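PDB 3E2V: 3'-5'-exonuclease from Saccharomyces cerevisiae, which is a TatD-type nuclease that probably cleaves double-stranded DNA with magnesium, by both endonuclease and 3'-to-5' exonuclease action. Local coordinates for residues L250-F255 against Q263-L268; I274-C279 against K291-E296. All blocks are in the same frame, centred on the assembly; numbering follows the deposited sequence.

Both contacts are buried, apolar and small, and both pack a piece of chain on the outside of one parallel sheet. Contact 1 sets helix 259-268 on strand 250-252; contact 2 sets the loop before strand 298-300 on strand 272-276, the next strand in the sheet. They meet where Val252 O and Gly275 N lie 2.8 Å apart, probably hydrogen-bonded, and where Phe255 CB packs on Ile274 CG2 at 3.5 Å. Each strand segment continues toward the metal-site end: 250-255 supplies a magnesium ligand, His253, whereas 274-279 supplies an amide, Asn277, and a disulfide cysteine.

Contact 1. Residues L250-F255 against Q263-L268; sequences LVVHSF and QKLLNL. With MG (magnesium ion), chain E.
Leu265 reaches from its helix to the ring of Phe255, its methyl CD1 resting 3.6 Å from CE1 and 3.9 Å from CD1 of that ring, in an oblique approach. The same methyl lies 4.1 Å from Val252 CG1, so one branch of one leucine makes both close contacts between 250-255 and 263-268. Its CD1 extends the side chain away from the helix (chi2 173°), while Phe255, with CG anti to the backbone N (chi1 -180°), brings its ring beside that branch. Phe210 and Val211 of helix 207-219 also touch Leu265, and Ile272 touches Val252. Strand 250-252, helix 259-268 and strand 272-276 form one beta-alpha-beta unit of the TIM-barrel fold, and the contact lies between barrel wall and outer helix. His253 follows Val252 toward the C-terminal end of the barrel strands, where this superfamily keeps its metal ligands. It turns to the other side from Val252, and its NE2 binds the magnesium ion at 2.2 Å. Four waters and Asp303 OD1 complete six ligands, water 4 being the farthest of the waters at 2.6 Å from the metal. The imidazole is oriented by a bond from ND1 to Glu301 OE2, with the ring of Phe200 stacked on it. Ser254 CB sits 3.5 Å above the plane of the His253 ring, over its centre, and Ser254 OG makes a weak 3.4 Å bond with metal-bound water 1.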
loop_
_atom_site.group_PDB
_atom_site.type_symbol
_atom_site.label_atom_id
_atom_site.label_comp_id
_atom_site.label_asym_id
_atom_site.label_seq_id
_atom_site.Cartn_x
_atom_site.Cartn_y
_atom_site.Cartn_z
ATOM N N LEU A 250 4.869 5.165 -10.111
ATOM C CA LEU A 250 4.645 5.913 -8.890
ATOM C C LEU A 250 3.201 5.652 -8.484
ATOM O O LEU A 250 2.287 6.227 -9.053
ATOM C CB LEU A 250 4.855 7.411 -9.169
ATOM C CG LEU A 250 6.223 7.785 -9.759
ATOM C CD1 LEU A 250 6.259 9.262 -10.116
ATOM C CD2 LEU A 250 7.357 7.457 -8.794
ATOM N N VAL A 251 3.008 4.759 -7.518
ATOM C CA VAL A 251 1.671 4.296 -7.164
ATOM C C VAL A 251 1.200 5.005 -5.914
ATOM O O VAL A 251 1.824 4.883 -4.849
ATOM C CB VAL A 251 1.669 2.764 -6.954
ATOM C CG1 VAL A 251 0.301 2.287 -6.466
ATOM C CG2 VAL A 251 2.089 2.039 -8.246
ATOM N N VAL A 252 0.119 5.778 -6.054
ATOM C CA VAL A 252 -0.465 6.465 -4.916
ATOM C C VAL A 252 -1.559 5.585 -4.314
ATOM O O VAL A 252 -2.684 5.533 -4.828
ATOM C CB VAL A 252 -1.007 7.875 -5.319
ATOM C CG1 VAL A 252 -1.541 8.627 -4.074
ATOM C CG2 VAL A 252 0.061 8.701 -6.055
ATOM N N HIS A 253 -1.212 4.914 -3.217
ATOM C CA HIS A 253 -2.055 3.922 -2.519
ATOM C C HIS A 253 -3.274 4.576 -1.876
ATOM O O HIS A 253 -3.220 5.722 -1.409
ATOM C CB HIS A 253 -1.156 3.177 -1.467
ATOM C CG HIS A 253 -1.867 2.431 -0.364
ATOM N ND1 HIS A 253 -2.801 1.436 -0.591
ATOM C CD2 HIS A 253 -1.693 2.479 0.986
ATOM C CE1 HIS A 253 -3.204 0.937 0.568
ATOM N NE2 HIS A 253 -2.555 1.558 1.541
ATOM N N SER A 254 -4.386 3.849 -1.861
ATOM C CA SER A 254 -5.518 4.206 -0.998
ATOM C C SER A 254 -5.966 5.665 -1.156
ATOM O O SER A 254 -6.068 6.411 -0.178
ATOM C CB SER A 254 -5.166 3.897 0.470
ATOM O OG SER A 254 -6.345 3.933 1.269
ATOM N N PHE A 255 -6.212 6.069 -2.402
ATOM C CA PHE A 255 -6.558 7.450 -2.689
ATOM C C PHE A 255 -7.973 7.820 -2.250
ATOM O O PHE A 255 -8.944 7.166 -2.645
ATOM C CB PHE A 255 -6.421 7.728 -4.182
ATOM C CG PHE A 255 -6.758 9.144 -4.537
ATOM C CD1 PHE A 255 -5.865 10.168 -4.221
ATOM C CD2 PHE A 255 -7.972 9.468 -5.136
ATOM C CE1 PHE A 255 -6.158 11.496 -4.532
ATOM C CE2 PHE A 255 -8.270 10.817 -5.442
ATOM C CZ PHE A 255 -7.361 11.813 -5.138
ATOM N N GLN A 263 -6.285 15.650 -10.076
ATOM C CA GLN A 263 -5.685 16.266 -11.246
ATOM C C GLN A 263 -4.218 16.662 -10.976
ATOM O O GLN A 263 -3.363 16.495 -11.847
ATOM C CB GLN A 263 -6.533 17.441 -11.724
ATOM C CG GLN A 263 -7.902 17.010 -12.257
ATOM C CD GLN A 263 -7.792 15.969 -13.370
ATOM O OE1 GLN A 263 -7.017 16.136 -14.315
ATOM N NE2 GLN A 263 -8.563 14.894 -13.261
ATOM N N LYS A 264 -3.922 17.144 -9.775
ATOM C CA LYS A 264 -2.531 17.452 -9.440
ATOM C C LYS A 264 -1.663 16.196 -9.525
ATOM O O LYS A 264 -0.528 16.251 -10.026
ATOM C CB LYS A 264 -2.428 18.069 -8.043
ATOM C CG LYS A 264 -3.004 19.500 -7.949
ATOM C CD LYS A 264 -3.119 19.958 -6.507
ATOM C CE LYS A 264 -3.593 21.403 -6.462
ATOM N NZ LYS A 264 -3.850 21.888 -5.077
ATOM N N LEU A 265 -2.181 15.068 -9.038
ATOM C CA LEU A 265 -1.409 13.830 -9.076
ATOM C C LEU A 265 -1.229 13.328 -10.510
ATOM O O LEU A 265 -0.119 12.951 -10.908
ATOM C CB LEU A 265 -2.072 12.758 -8.199
ATOM C CG LEU A 265 -2.104 13.053 -6.687
ATOM C CD1 LEU A 265 -2.940 11.995 -6.004
ATOM C CD2 LEU A 265 -0.703 13.055 -6.107
ATOM N N LEU A 266 -2.303 13.335 -11.298
ATOM C CA LEU A 266 -2.224 12.822 -12.672
ATOM C C LEU A 266 -1.288 13.642 -13.533
ATOM O O LEU A 266 -0.622 13.094 -14.420
ATOM C CB LEU A 266 -3.610 12.739 -13.327
ATOM C CG LEU A 266 -4.585 11.752 -12.688
ATOM C CD1 LEU A 266 -5.977 11.938 -13.287
ATOM C CD2 LEU A 266 -4.140 10.293 -12.848
ATOM N N ASN A 267 -1.226 14.941 -13.260
ATOM C CA ASN A 267 -0.403 15.861 -14.041
ATOM C C ASN A 267 1.066 15.854 -13.616
ATOM O O ASN A 267 1.937 16.317 -14.361
ATOM C CB ASN A 267 -1.015 17.268 -13.992
ATOM C CG ASN A 267 -2.284 17.380 -14.831
ATOM O OD1 ASN A 267 -2.400 16.773 -15.899
ATOM N ND2 ASN A 267 -3.248 18.147 -14.342
ATOM N N LEU A 268 1.343 15.335 -12.424
ATOM C CA LEU A 268 2.715 15.240 -11.932
ATOM C C LEU A 268 3.590 14.395 -12.872
ATOM O O LEU A 268 4.735 14.765 -13.154
ATOM C CB LEU A 268 2.711 14.673 -10.501
ATOM C CG LEU A 268 4.014 14.256 -9.823
ATOM C CD1 LEU A 268 4.910 15.479 -9.599
ATOM C CD2 LEU A 268 3.679 13.608 -8.495
HETATM MG MG MG E . -3.149 1.284 3.653
HETATM O O HOH W 1 -4.472 2.784 3.863
HETATM O O HOH W 2 -3.437 0.879 5.653
HETATM O O HOH W 3 -1.621 -0.090 3.753
HETATM O O HOH W 4 -1.608 3.254 4.275
#

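Contact 2. Residues I274-C279 against K291-E296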
loop_
_atom_site.group_PDB
_atom_site.type_symbol
_atom_site.label_atom_id
_atom_site.label_comp_id
_atom_site.label_asym_id
_atom_site.label_seq_id
_atom_site.Cartn_x
_atom_site.Cartn_y
_atom_site.Cartn_z
ATOM N N ILE A 274 -3.190 5.386 -9.492
ATOM C CA ILE A 274 -4.057 5.691 -8.350
ATOM C C ILE A 274 -4.664 4.400 -7.828
ATOM O O ILE A 274 -5.375 3.694 -8.556
ATOM C CB ILE A 274 -5.198 6.656 -8.749
ATOM C CG1 ILE A 274 -4.663 7.925 -9.454
ATOM C CG2 ILE A 274 -6.046 6.983 -7.539
ATOM C CD1 ILE A 274 -3.762 8.856 -8.601
ATOM N N GLY A 275 -4.356 4.074 -6.571
ATOM C CA GLY A 275 -4.939 2.904 -5.906
ATOM C C GLY A 275 -6.317 3.203 -5.333
ATOM O O GLY A 275 -6.520 4.215 -4.647
ATOM N N VAL A 276 -7.257 2.301 -5.621
ATOM C CA VAL A 276 -8.655 2.454 -5.230
ATOM C C VAL A 276 -9.084 1.237 -4.410
ATOM O O VAL A 276 -8.988 0.097 -4.864
ATOM C CB VAL A 276 -9.538 2.584 -6.488
ATOM C CG1 VAL A 276 -11.049 2.551 -6.150
ATOM C CG2 VAL A 276 -9.193 3.865 -7.239
ATOM N N ASN A 277 -9.528 1.503 -3.182
ATOM C CA ASN A 277 -10.070 0.479 -2.307
ATOM C C ASN A 277 -11.436 0.936 -1.783
ATOM O O ASN A 277 -11.968 1.954 -2.225
ATOM C CB ASN A 277 -9.098 0.206 -1.147
ATOM C CG ASN A 277 -8.789 1.453 -0.325
ATOM O OD1 ASN A 277 -9.678 2.260 -0.030
ATOM N ND2 ASN A 277 -7.543 1.601 0.081
ATOM N N GLY A 278 -11.997 0.206 -0.825
ATOM C CA GLY A 278 -13.323 0.552 -0.315
ATOM C C GLY A 278 -13.375 1.927 0.311
ATOM O O GLY A 278 -14.408 2.595 0.235
ATOM N N CYS A 279 -12.280 2.369 0.927
ATOM C CA CYS A 279 -12.239 3.715 1.516
ATOM C C CYS A 279 -12.320 4.820 0.448
ATOM O O CYS A 279 -12.822 5.920 0.717
ATOM C CB CYS A 279 -10.997 3.896 2.403
ATOM S SG CYS A 279 -11.019 2.925 3.930
ATOM N N LYS A 291 -14.497 8.139 -10.920
ATOM C CA LYS A 291 -14.938 8.103 -12.320
ATOM C C LYS A 291 -13.946 8.840 -13.224
ATOM O O LYS A 291 -13.821 8.493 -14.400
ATOM C CB LYS A 291 -16.346 8.690 -12.468
ATOM C CG LYS A 291 -16.984 8.407 -13.822
ATOM C CD LYS A 291 -18.455 8.781 -13.828
ATOM C CE LYS A 291 -19.072 8.545 -15.192
ATOM N NZ LYS A 291 -20.483 9.040 -15.240
ATOM N N GLN A 292 -13.239 9.826 -12.660
ATOM C CA GLN A 292 -12.283 10.648 -13.416
ATOM C C GLN A 292 -10.879 10.057 -13.521
ATOM O O GLN A 292 -10.034 10.585 -14.252
ATOM C CB GLN A 292 -12.191 12.057 -12.828
ATOM C CG GLN A 292 -13.516 12.832 -12.881
ATOM C CD GLN A 292 -13.490 14.088 -12.044
ATOM O OE1 GLN A 292 -12.951 14.102 -10.936
ATOM N NE2 GLN A 292 -14.101 15.154 -12.559
ATOM N N ILE A 293 -10.612 8.976 -12.793
ATOM C CA ILE A 293 -9.304 8.323 -12.915
ATOM C C ILE A 293 -9.220 7.578 -14.257
ATOM O O ILE A 293 -10.053 6.712 -14.531
ATOM C CB ILE A 293 -9.062 7.291 -11.792
ATOM C CG1 ILE A 293 -9.200 7.926 -10.401
ATOM C CG2 ILE A 293 -7.660 6.669 -11.954
ATOM C CD1 ILE A 293 -9.330 6.898 -9.259
ATOM N N PRO A 294 -8.217 7.888 -15.097
ATOM C CA PRO A 294 -8.110 7.111 -16.348
ATOM C C PRO A 294 -8.038 5.617 -16.048
ATOM O O PRO A 294 -7.269 5.185 -15.179
ATOM C CB PRO A 294 -6.799 7.605 -16.953
ATOM C CG PRO A 294 -6.679 9.046 -16.423
ATOM C CD PRO A 294 -7.157 8.911 -14.989
ATOM N N THR A 295 -8.853 4.831 -16.748
ATOM C CA THR A 295 -9.033 3.429 -16.377
ATOM C C THR A 295 -7.724 2.633 -16.346
ATOM O O THR A 295 -7.531 1.800 -15.454
ATOM C CB THR A 295 -10.105 2.781 -17.275
ATOM O OG1 THR A 295 -11.338 3.475 -17.060
ATOM C CG2 THR A 295 -10.282 1.290 -16.952
ATOM N N GLU A 296 -6.819 2.895 -17.286
ATOM C CA GLU A 296 -5.530 2.206 -17.295
ATOM C C GLU A 296 -4.534 2.713 -16.243
ATOM O O GLU A 296 -3.433 2.164 -16.108
ATOM C CB GLU A 296 -4.915 2.248 -18.701
ATOM C CG GLU A 296 -4.102 3.495 -19.019
ATOM C CD GLU A 296 -4.913 4.728 -19.380
ATOM O OE1 GLU A 296 -6.149 4.735 -19.228
ATOM O OE2 GLU A 296 -4.288 5.711 -19.855
#
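The side-chain nitrogen NZ of Lys373, from helix 362-373, donates hydrogen bonds to the carbonyl oxygens of Ile293 and Lys291, with a weak third bond to Thr295 OG1. The loop that presents Ile293 to the strand is thus tied to this helix at Lys291 and at Ile293 itself. Ile293 carries the whole contact on its own segment. Its methyl CD1, at the end of an extended chain (chi2 165°), lies 3.6 Å from Val276 CG2 and 3.7 Å from Ile274 CG2, touching both strand side chains with one carbon. The other branch, CG2, lies alongside Ile274, 4.0 Å from its CB and 4.1 Å from its CG1. Ile293 and Val276 run past each other in opposite directions, whereas Ile293 and Ile274 are set aslant. The alternation of the strand puts Ile274 and Val276, two residues apart, on the same face, turned toward the loop. This is the outer face of a strand in the TIM barrel: helix 284-291 follows strand 272-276, and the loop after it leads into strand 298-300, the next strand of the sheet. Leu262 of helix 259-268 and Leu298 close round the same cluster. Past Val276 the chemistry changes to polar. Asn277 OD1 accepts a weak 2.8 Å bond from Cys279 N, bent to 121°, an Asx-turn-like link at the start of the short 3-10 segment. Its ND2 is hydrogen-bonded to Ser254 OG and Glu301 OE1, two acceptors that support the modelled amide orientation. Cys279 SG is joined by a disulfide to Cys307, linking this turn to the loop that follows magnesium ligand Asp303.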